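Local coordinates for protein endoglucanase (Thermotoga maritima, PDB 2FVG) that probably acts as a metal-dependent aminopeptidase of the M42 peptidase family, binding two divalent metal cations per subunit, at residues V219-A224 with T302-I307; G76-L81 with L126-G131; F23-I28 with G41-L46. One frame throughout, in Å; residues are numbered along the deposited sequence.

Contact 1. Residues V219-A224 with T302-I307; sequences VETTTA and TPARYI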
loop_
_atom_site.group_PDB
_atom_site.type_symbol
_atom_site.label_atom_id
_atom_site.label_comp_id
_atom_site.label_asym_id
_atom_site.label_seq_id
_atom_site.Cartn_x
_atom_site.Cartn_y
_atom_site.Cartn_z
ATOM N N VAL A 219 3.722 0.445 -8.073
ATOM C CA VAL A 219 4.645 0.418 -6.941
ATOM C C VAL A 219 3.976 -0.362 -5.808
ATOM O O VAL A 219 2.972 0.085 -5.236
ATOM C CB VAL A 219 5.006 1.841 -6.493
ATOM C CG1 VAL A 219 6.002 1.826 -5.325
ATOM C CG2 VAL A 219 5.659 2.615 -7.684
ATOM N N GLU A 220 4.499 -1.554 -5.531
ATOM C CA GLU A 220 3.965 -2.394 -4.474
ATOM C C GLU A 220 5.022 -2.723 -3.431
ATOM O O GLU A 220 6.191 -2.285 -3.526
ATOM C CB GLU A 220 3.395 -3.681 -5.063
ATOM C CG GLU A 220 2.157 -3.427 -5.916
ATOM C CD GLU A 220 1.497 -4.687 -6.430
ATOM O OE1 GLU A 220 2.153 -5.765 -6.407
ATOM O OE2 GLU A 220 0.315 -4.591 -6.871
ATOM N N THR A 221 4.578 -3.453 -2.422
ATOM C CA THR A 221 5.405 -3.973 -1.355
ATOM C C THR A 221 5.162 -5.479 -1.423
ATOM O O THR A 221 4.024 -5.921 -1.611
ATOM C CB THR A 221 5.033 -3.355 0.001
ATOM O OG1 THR A 221 5.211 -1.933 -0.078
ATOM C CG2 THR A 221 5.954 -3.874 1.110
ATOM N N THR A 222 6.232 -6.268 -1.398
ATOM C CA THR A 222 6.103 -7.725 -1.497
ATOM C C THR A 222 6.587 -8.280 -0.161
ATOM O O THR A 222 7.731 -8.042 0.213
ATOM C CB THR A 222 6.910 -8.299 -2.709
ATOM O OG1 THR A 222 6.793 -9.726 -2.734
ATOM C CG2 THR A 222 8.405 -7.926 -2.632
ATOM N N THR A 223 5.722 -9.005 0.553
ATOM C CA THR A 223 6.072 -9.469 1.886
ATOM C C THR A 223 6.380 -10.956 1.980
ATOM O O THR A 223 5.569 -11.801 1.595
ATOM C CB THR A 223 4.978 -9.095 2.970
ATOM O OG1 THR A 223 4.596 -7.710 2.863
ATOM C CG2 THR A 223 5.521 -9.339 4.384
ATOM N N ALA A 224 7.562 -11.255 2.510
ATOM C CA ALA A 224 8.026 -12.622 2.737
ATOM C C ALA A 224 7.840 -13.035 4.205
ATOM O O ALA A 224 7.678 -12.195 5.092
ATOM C CB ALA A 224 9.505 -12.735 2.337
ATOM N N THR A 302 9.032 -2.849 -3.061
ATOM C CA THR A 302 9.912 -2.733 -1.917
ATOM C C THR A 302 9.749 -4.063 -1.145
ATOM O O THR A 302 8.629 -4.484 -0.853
ATOM C CB THR A 302 9.511 -1.538 -1.020
ATOM O OG1 THR A 302 9.600 -0.342 -1.793
ATOM C CG2 THR A 302 10.473 -1.393 0.199
ATOM N N PRO A 303 10.861 -4.757 -0.849
ATOM C CA PRO A 303 10.756 -5.998 -0.059
ATOM C C PRO A 303 10.308 -5.704 1.378
ATOM O O PRO A 303 10.631 -4.655 1.921
ATOM C CB PRO A 303 12.208 -6.524 -0.022
ATOM C CG PRO A 303 12.920 -5.807 -1.116
ATOM C CD PRO A 303 12.251 -4.456 -1.227
ATOM N N ALA A 304 9.555 -6.625 1.969
ATOM C CA ALA A 304 9.141 -6.529 3.363
ATOM C C ALA A 304 9.212 -7.955 3.892
ATOM O O ALA A 304 9.146 -8.894 3.116
ATOM C CB ALA A 304 7.703 -5.999 3.465
ATOM N N ARG A 305 9.352 -8.124 5.202
ATOM C CA ARG A 305 9.343 -9.451 5.801
ATOM C C ARG A 305 8.456 -9.424 7.033
ATOM O O ARG A 305 8.616 -8.549 7.875
ATOM C CB ARG A 305 10.773 -9.874 6.183
ATOM C CG ARG A 305 10.863 -11.229 6.856
ATOM C CD ARG A 305 12.281 -11.819 6.820
ATOM N NE ARG A 305 12.286 -13.197 7.338
ATOM C CZ ARG A 305 12.973 -13.637 8.399
ATOM N NH1 ARG A 305 13.808 -12.846 9.078
ATOM N NH2 ARG A 305 12.864 -14.907 8.752
ATOM N N TYR A 306 7.548 -10.386 7.181
ATOM C CA TYR A 306 6.707 -10.398 8.390
ATOM C C TYR A 306 7.521 -10.631 9.651
ATOM O O TYR A 306 8.552 -11.297 9.626
ATOM C CB TYR A 306 5.544 -11.413 8.323
ATOM C CG TYR A 306 4.427 -11.020 7.352
ATOM C CD1 TYR A 306 3.672 -9.851 7.548
ATOM C CD2 TYR A 306 4.114 -11.828 6.251
ATOM C CE1 TYR A 306 2.645 -9.486 6.653
ATOM C CE2 TYR A 306 3.089 -11.478 5.352
ATOM C CZ TYR A 306 2.361 -10.307 5.557
ATOM O OH TYR A 306 1.350 -9.974 4.667
ATOM N N ILE A 307 7.079 -10.025 10.741
ATOM C CA ILE A 307 7.678 -10.274 12.043
ATOM C C ILE A 307 6.570 -10.836 12.941
ATOM O O ILE A 307 6.612 -12.010 13.324
ATOM C CB ILE A 307 8.539 -9.079 12.602
ATOM C CG1 ILE A 307 9.104 -9.412 13.990
ATOM C CG2 ILE A 307 7.761 -7.761 12.613
ATOM C CD1 ILE A 307 9.653 -10.846 14.128
HETATM O O HOH W 1 6.949 0.236 -2.167
#
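T221 to A224 run beside T302 to R305 in parallel register, their strand axes 4.3 Å apart at the closest and inclined at 32°, and five backbone hydrogen bonds join them. T302 and A304 each give and take one: T302 N donates to E220 O and T302 O accepts from T222 N, while A304 N donates to T222 O and A304 O accepts from A224 N. Beyond them, Y306 N donates to A224 O at 2.8 Å. E220 O also accepts from a water that lies 2.7 Å from T302 OG1.

Among the side chains, T223 and Y306 make a CH-pi contact. T223 CG2 stands over the middle of the Y306 ring, 3.2 Å from its centroid and 8° off the normal. With chi1 at -48°, T223 sends this methyl anti to its backbone N and leaves OG1 beside that N, 3.6 Å from A304 CB. On the face of the sheet that T223 and A304 share, T221 CG2 approaches A304 CB, also at 3.6 Å, so the alanine methyl touches both threonines. T221 OG1 is engaged by F166 O and D168 OD1. The carboxylate of E220, a predicted zinc ligand, turns from 302-307 to H61, whose NE2 is hydrogen-bonded to E220 OE2.

Within the mixed sheet, strand 55-61 pairs with 215-224, and strand 312-315 runs antiparallel to 297-306, its S312 and I314 meeting A304. Helix 166-180 packs against V219 and T221, and the guanidinium of R305 reaches a salt bridge with E231.

Contact 2. Residues G76-L81 with L126-G131; sequences GKVSFL and LRIDFG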
loop_
_atom_site.group_PDB
_atom_site.type_symbol
_atom_site.label_atom_id
_atom_site.label_comp_id
_atom_site.label_asym_id
_atom_site.label_seq_id
_atom_site.Cartn_x
_atom_site.Cartn_y
_atom_site.Cartn_z
ATOM N N GLY A 76 -21.908 -5.582 25.355
ATOM C CA GLY A 76 -21.007 -4.514 24.946
ATOM C C GLY A 76 -19.875 -4.942 24.043
ATOM O O GLY A 76 -19.139 -4.097 23.512
ATOM N N LYS A 77 -19.702 -6.252 23.886
ATOM C CA LYS A 77 -18.681 -6.752 22.992
ATOM C C LYS A 77 -19.219 -6.646 21.581
ATOM O O LYS A 77 -20.435 -6.514 21.403
ATOM C CB LYS A 77 -18.259 -8.174 23.362
ATOM C CG LYS A 77 -17.316 -8.184 24.554
ATOM C CD LYS A 77 -16.818 -9.567 24.906
ATOM C CE LYS A 77 -15.929 -9.524 26.153
ATOM N NZ LYS A 77 -16.603 -8.899 27.334
ATOM N N VAL A 78 -18.324 -6.623 20.589
ATOM C CA VAL A 78 -18.763 -6.563 19.197
ATOM C C VAL A 78 -18.232 -7.735 18.372
ATOM O O VAL A 78 -17.122 -8.208 18.600
ATOM C CB VAL A 78 -18.434 -5.190 18.474
ATOM C CG1 VAL A 78 -18.878 -3.994 19.325
ATOM C CG2 VAL A 78 -16.993 -5.069 18.152
ATOM N N SER A 79 -19.069 -8.211 17.448
ATOM C CA SER A 79 -18.711 -9.246 16.490
ATOM C C SER A 79 -18.209 -8.504 15.249
ATOM O O SER A 79 -18.591 -7.354 14.998
ATOM C CB SER A 79 -19.918 -10.104 16.124
ATOM O OG SER A 79 -20.474 -10.757 17.270
ATOM N N PHE A 80 -17.374 -9.168 14.464
ATOM C CA PHE A 80 -16.782 -8.541 13.289
ATOM C C PHE A 80 -16.558 -9.548 12.160
ATOM O O PHE A 80 -16.531 -10.768 12.381
ATOM C CB PHE A 80 -15.477 -7.842 13.688
ATOM C CG PHE A 80 -14.430 -8.775 14.238
ATOM C CD1 PHE A 80 -14.465 -9.185 15.568
ATOM C CD2 PHE A 80 -13.399 -9.237 13.421
ATOM C CE1 PHE A 80 -13.493 -10.049 16.080
ATOM C CE2 PHE A 80 -12.426 -10.103 13.917
ATOM C CZ PHE A 80 -12.469 -10.513 15.246
ATOM N N LEU A 81 -16.451 -9.036 10.945
ATOM C CA LEU A 81 -16.202 -9.872 9.792
ATOM C C LEU A 81 -14.977 -9.284 9.117
ATOM O O LEU A 81 -14.815 -8.064 9.139
ATOM C CB LEU A 81 -17.397 -9.851 8.835
ATOM C CG LEU A 81 -18.751 -10.350 9.352
ATOM C CD1 LEU A 81 -19.856 -9.966 8.373
ATOM C CD2 LEU A 81 -18.735 -11.852 9.622
ATOM N N LEU A 126 -14.943 -15.061 17.783
ATOM C CA LEU A 126 -14.139 -13.940 18.250
ATOM C C LEU A 126 -15.007 -12.720 18.574
ATOM O O LEU A 126 -16.070 -12.531 17.989
ATOM C CB LEU A 126 -13.090 -13.589 17.190
ATOM C CG LEU A 126 -12.099 -14.707 16.833
ATOM C CD1 LEU A 126 -11.197 -14.322 15.675
ATOM C CD2 LEU A 126 -11.269 -15.125 18.039
ATOM N N ARG A 127 -14.544 -11.893 19.509
ATOM C CA ARG A 127 -15.243 -10.671 19.904
ATOM C C ARG A 127 -14.218 -9.582 20.146
ATOM O O ARG A 127 -13.084 -9.882 20.509
ATOM C CB ARG A 127 -16.015 -10.885 21.214
ATOM C CG ARG A 127 -17.137 -11.909 21.178
ATOM C CD ARG A 127 -18.365 -11.404 20.437
ATOM N NE ARG A 127 -19.458 -12.376 20.454
ATOM C CZ ARG A 127 -19.631 -13.327 19.542
ATOM N NH1 ARG A 127 -18.779 -13.464 18.521
ATOM N NH2 ARG A 127 -20.660 -14.149 19.651
ATOM N N ILE A 128 -14.588 -8.322 19.924
ATOM C CA ILE A 128 -13.660 -7.243 20.246
ATOM C C ILE A 128 -14.185 -6.682 21.538
ATOM O O ILE A 128 -15.391 -6.504 21.697
ATOM C CB ILE A 128 -13.605 -6.092 19.216
ATOM C CG1 ILE A 128 -13.386 -6.632 17.812
ATOM C CG2 ILE A 128 -12.500 -5.068 19.620
ATOM C CD1 ILE A 128 -13.555 -5.593 16.716
ATOM N N ASP A 129 -13.277 -6.444 22.469
ATOM C CA ASP A 129 -13.623 -5.859 23.728
ATOM C C ASP A 129 -13.005 -4.472 23.731
ATOM O O ASP A 129 -11.798 -4.326 23.572
ATOM C CB ASP A 129 -13.062 -6.713 24.873
ATOM C CG ASP A 129 -13.507 -6.228 26.252
ATOM O OD1 ASP A 129 -14.516 -5.491 26.341
ATOM O OD2 ASP A 129 -12.837 -6.591 27.252
ATOM N N PHE A 130 -13.857 -3.465 23.862
ATOM C CA PHE A 130 -13.448 -2.080 23.960
ATOM C C PHE A 130 -13.623 -1.612 25.399
ATOM O O PHE A 130 -13.224 -0.501 25.752
ATOM C CB PHE A 130 -14.291 -1.187 23.053
ATOM C CG PHE A 130 -14.115 -1.444 21.592
ATOM C CD1 PHE A 130 -12.999 -0.963 20.918
ATOM C CD2 PHE A 130 -15.085 -2.130 20.875
ATOM C CE1 PHE A 130 -12.844 -1.185 19.559
ATOM C CE2 PHE A 130 -14.941 -2.354 19.529
ATOM C CZ PHE A 130 -13.812 -1.880 18.864
ATOM N N GLY A 131 -14.256 -2.450 26.217
ATOM C CA GLY A 131 -14.493 -2.126 27.618
ATOM C C GLY A 131 -15.935 -1.842 28.037
ATOM O O GLY A 131 -16.178 -1.467 29.191
HETATM O O HOH W 2 -16.596 -3.819 24.607
HETATM O O HOH W 3 -16.988 -11.729 15.438
#
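V78 and I128 form a single antiparallel bridge between strands 78-83 and 126-129, the two outermost strands of a six-stranded sheet; joining its ends in this way is consistent with the barrel-like second domain of M42 aminopeptidases. The pair is hydrogen-bonded: V78 N meets I128 O at 3.1 Å and I128 N meets V78 O at 2.9 Å. The strand axes diverge, at 122°, and beside the bridge a water accepts from F80 N and lies 2.8 Å from L126 O.

With CG placed between its backbone N and carbonyl carbon (chi1 61°), F80 turns its ring to 126-131: CD1 lies 3.6 Å from I128 CG1, CZ lies 3.7 Å from L126 CB, and R127 N approaches the ring edge. V78 CG2 packs on I128 CB and, at 3.7 Å, on F130 CE2 at the edge of that ring.

R127 bends at chi2 (-74°), bringing one guanidinium face under S79 OG, itself hydrogen-bonded to E73. R127 NH1 donates to L126 O at 2.9 Å, in the guanidinium plane but from above the plane of that carbonyl, and also serves E124 O. A leucine here would probably leave both carbonyls without their shared donor and S79 OG without the flat group beneath it.

Two backbone bonds thus fix the bridge and an apolar cluster backs it; any attraction of K77 NZ to D129 OD1, 4.1 Å away, is probably long-range.

Contact 3. Residues F23-I28 with G41-L46; sequences FIKSKI and GNLIAL. With EDO (1,2-ethanediol), chain D.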
loop_
_atom_site.group_PDB
_atom_site.type_symbol
_atom_site.label_atom_id
_atom_site.label_comp_id
_atom_site.label_asym_id
_atom_site.label_seq_id
_atom_site.Cartn_x
_atom_site.Cartn_y
_atom_site.Cartn_z
ATOM N N PHE A 23 -4.946 12.713 4.110
ATOM C CA PHE A 23 -3.577 12.930 4.532
ATOM C C PHE A 23 -2.668 13.151 3.316
ATOM O O PHE A 23 -1.971 14.155 3.226
ATOM C CB PHE A 23 -3.088 11.765 5.409
ATOM C CG PHE A 23 -1.688 11.946 5.903
ATOM C CD1 PHE A 23 -1.427 12.712 7.036
ATOM C CD2 PHE A 23 -0.623 11.374 5.221
ATOM C CE1 PHE A 23 -0.129 12.894 7.486
ATOM C CE2 PHE A 23 0.670 11.552 5.661
ATOM C CZ PHE A 23 0.921 12.308 6.795
ATOM N N ILE A 24 -2.693 12.214 2.377
ATOM C CA ILE A 24 -1.871 12.291 1.174
ATOM C C ILE A 24 -2.105 13.615 0.434
ATOM O O ILE A 24 -1.146 14.329 0.065
ATOM C CB ILE A 24 -2.104 11.046 0.271
ATOM C CG1 ILE A 24 -1.636 9.767 1.000
ATOM C CG2 ILE A 24 -1.378 11.230 -1.034
ATOM C CD1 ILE A 24 -1.940 8.431 0.256
ATOM N N LYS A 25 -3.381 13.964 0.271
ATOM C CA LYS A 25 -3.809 15.222 -0.346
ATOM C C LYS A 25 -3.121 16.424 0.323
ATOM O O LYS A 25 -2.524 17.258 -0.358
ATOM C CB LYS A 25 -5.324 15.339 -0.211
ATOM C CG LYS A 25 -5.990 16.386 -1.068
ATOM C CD LYS A 25 -7.516 16.391 -0.849
ATOM C CE LYS A 25 -8.135 14.996 -1.060
ATOM N NZ LYS A 25 -9.585 14.931 -0.687
ATOM N N SER A 26 -3.167 16.494 1.653
ATOM C CA SER A 26 -2.532 17.608 2.373
ATOM C C SER A 26 -1.026 17.698 2.122
ATOM O O SER A 26 -0.449 18.790 2.155
ATOM C CB SER A 26 -2.825 17.566 3.879
ATOM O OG SER A 26 -2.180 16.468 4.511
ATOM N N LYS A 27 -0.393 16.562 1.849
ATOM C CA LYS A 27 1.044 16.544 1.585
ATOM C C LYS A 27 1.453 16.840 0.142
ATOM O O LYS A 27 2.549 17.359 -0.098
ATOM C CB LYS A 27 1.670 15.222 2.053
ATOM C CG LYS A 27 1.471 14.925 3.548
ATOM C CD LYS A 27 1.992 16.052 4.463
ATOM C CE LYS A 27 1.682 15.732 5.909
ATOM N NZ LYS A 27 2.165 16.777 6.850
ATOM N N ILE A 28 0.588 16.529 -0.817
ATOM C CA ILE A 28 0.949 16.719 -2.228
ATOM C C ILE A 28 0.257 17.859 -2.984
ATOM O O ILE A 28 0.670 18.176 -4.105
ATOM C CB ILE A 28 0.856 15.397 -3.040
ATOM C CG1 ILE A 28 -0.594 14.878 -3.043
ATOM C CG2 ILE A 28 1.881 14.386 -2.489
ATOM C CD1 ILE A 28 -0.848 13.646 -3.920
ATOM N N GLY A 41 -13.107 7.095 -5.545
ATOM C CA GLY A 41 -12.345 7.513 -4.384
ATOM C C GLY A 41 -10.853 7.540 -4.592
ATOM O O GLY A 41 -10.103 7.835 -3.648
ATOM N N ASN A 42 -10.414 7.200 -5.804
ATOM C CA ASN A 42 -8.998 7.209 -6.134
ATOM C C ASN A 42 -8.518 8.633 -6.125
ATOM O O ASN A 42 -9.223 9.520 -6.609
ATOM C CB ASN A 42 -8.739 6.662 -7.542
ATOM C CG ASN A 42 -9.143 5.219 -7.701
ATOM O OD1 ASN A 42 -8.780 4.359 -6.898
ATOM N ND2 ASN A 42 -9.890 4.936 -8.756
ATOM N N LEU A 43 -7.313 8.845 -5.620
ATOM C CA LEU A 43 -6.731 10.175 -5.607
ATOM C C LEU A 43 -5.822 10.234 -6.807
ATOM O O LEU A 43 -4.919 9.422 -6.922
ATOM C CB LEU A 43 -5.942 10.411 -4.320
ATOM C CG LEU A 43 -5.287 11.788 -4.152
ATOM C CD1 LEU A 43 -6.327 12.895 -4.152
ATOM C CD2 LEU A 43 -4.529 11.785 -2.851
ATOM N N ILE A 44 -6.063 11.202 -7.691
ATOM C CA ILE A 44 -5.318 11.321 -8.932
ATOM C C ILE A 44 -4.567 12.633 -8.951
ATOM O O ILE A 44 -5.165 13.704 -8.919
ATOM C CB ILE A 44 -6.276 11.227 -10.146
ATOM C CG1 ILE A 44 -7.113 9.948 -10.041
ATOM C CG2 ILE A 44 -5.509 11.335 -11.478
ATOM C CD1 ILE A 44 -7.948 9.667 -11.244
ATOM N N ALA A 45 -3.247 12.533 -8.992
ATOM C CA ALA A 45 -2.394 13.703 -8.983
ATOM C C ALA A 45 -1.703 13.746 -10.308
ATOM O O ALA A 45 -1.255 12.708 -10.787
ATOM C CB ALA A 45 -1.379 13.593 -7.862
ATOM N N LEU A 46 -1.644 14.925 -10.920
ATOM C CA LEU A 46 -0.965 15.090 -12.212
ATOM C C LEU A 46 0.271 15.964 -12.125
ATOM O O LEU A 46 0.240 17.065 -11.568
ATOM C CB LEU A 46 -1.917 15.704 -13.247
ATOM C CG LEU A 46 -1.394 16.209 -14.594
ATOM C CD1 LEU A 46 -0.667 15.118 -15.371
ATOM C CD2 LEU A 46 -2.531 16.775 -15.439
HETATM C C1 EDO D . -8.687 1.508 -9.453
HETATM O O1 EDO D . -9.454 1.261 -8.265
HETATM C C2 EDO D . -7.378 0.721 -9.417
HETATM O O2 EDO D . -6.523 1.130 -10.495
#
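L43 holds CG anti to its backbone N (chi1 -179°), which carries both methyls from the strand to helix 18-28, while I28 places CG1 between its own N and carbonyl carbon (chi1 62°) and extends CD1 to the strand. L43 CD2 meets I24 CG2 at 3.7 Å and lies 4.0 Å from K25 N, so one leucine methyl also rests against the helix backbone. L43 CD1 is 4.2 Å from K25 CE, an aliphatic contact made where the lysine bends at chi3. One turn along, I28 CD1 comes 4.0 Å from A45 CB and 4.3 Å from L43 CD2. The axes of helix segment 23-28 and strand 43-46 run nearly parallel, 13° off, with a closest approach of 10.2 Å.

I24 and I28 also touch F193 of strand 187-194 and I176 of helix 166-180, while L35 of strand 34-37 meets L43, A45 and K25. Just before the strand, N42 uses ND2 for D38 and OD1 for V195 N, and R21 NH1 of helix 18-28 donates to G41 O.

No hydrogen bond joins 23-28 to 41-46: the contacts between them are apolar and largely buried, their strength coming from burial and shape rather than direction.

How the contacts relate
Contacts 1 and 3 both reach the same mixed sheet: strand 43-47 of contact 3 pairs with 187-194, which pairs with 55-61, and this in turn pairs with strand 215-224 of contact 1. Their centres are 23 Å apart and their nearest atoms about 11 Å. Contact 1 bears directly on the predicted metal site, supplying E220 and bringing the T221 side chain within about 4 Å of that of D167; contact 3 stands further back, the I24 side chain about 9 Å from that of H61. Contact 2 lies in the separate antiparallel sheet, away from the annotated sites, its nearest atoms about 17 Å from contact 1 and about 21 Å from contact 3.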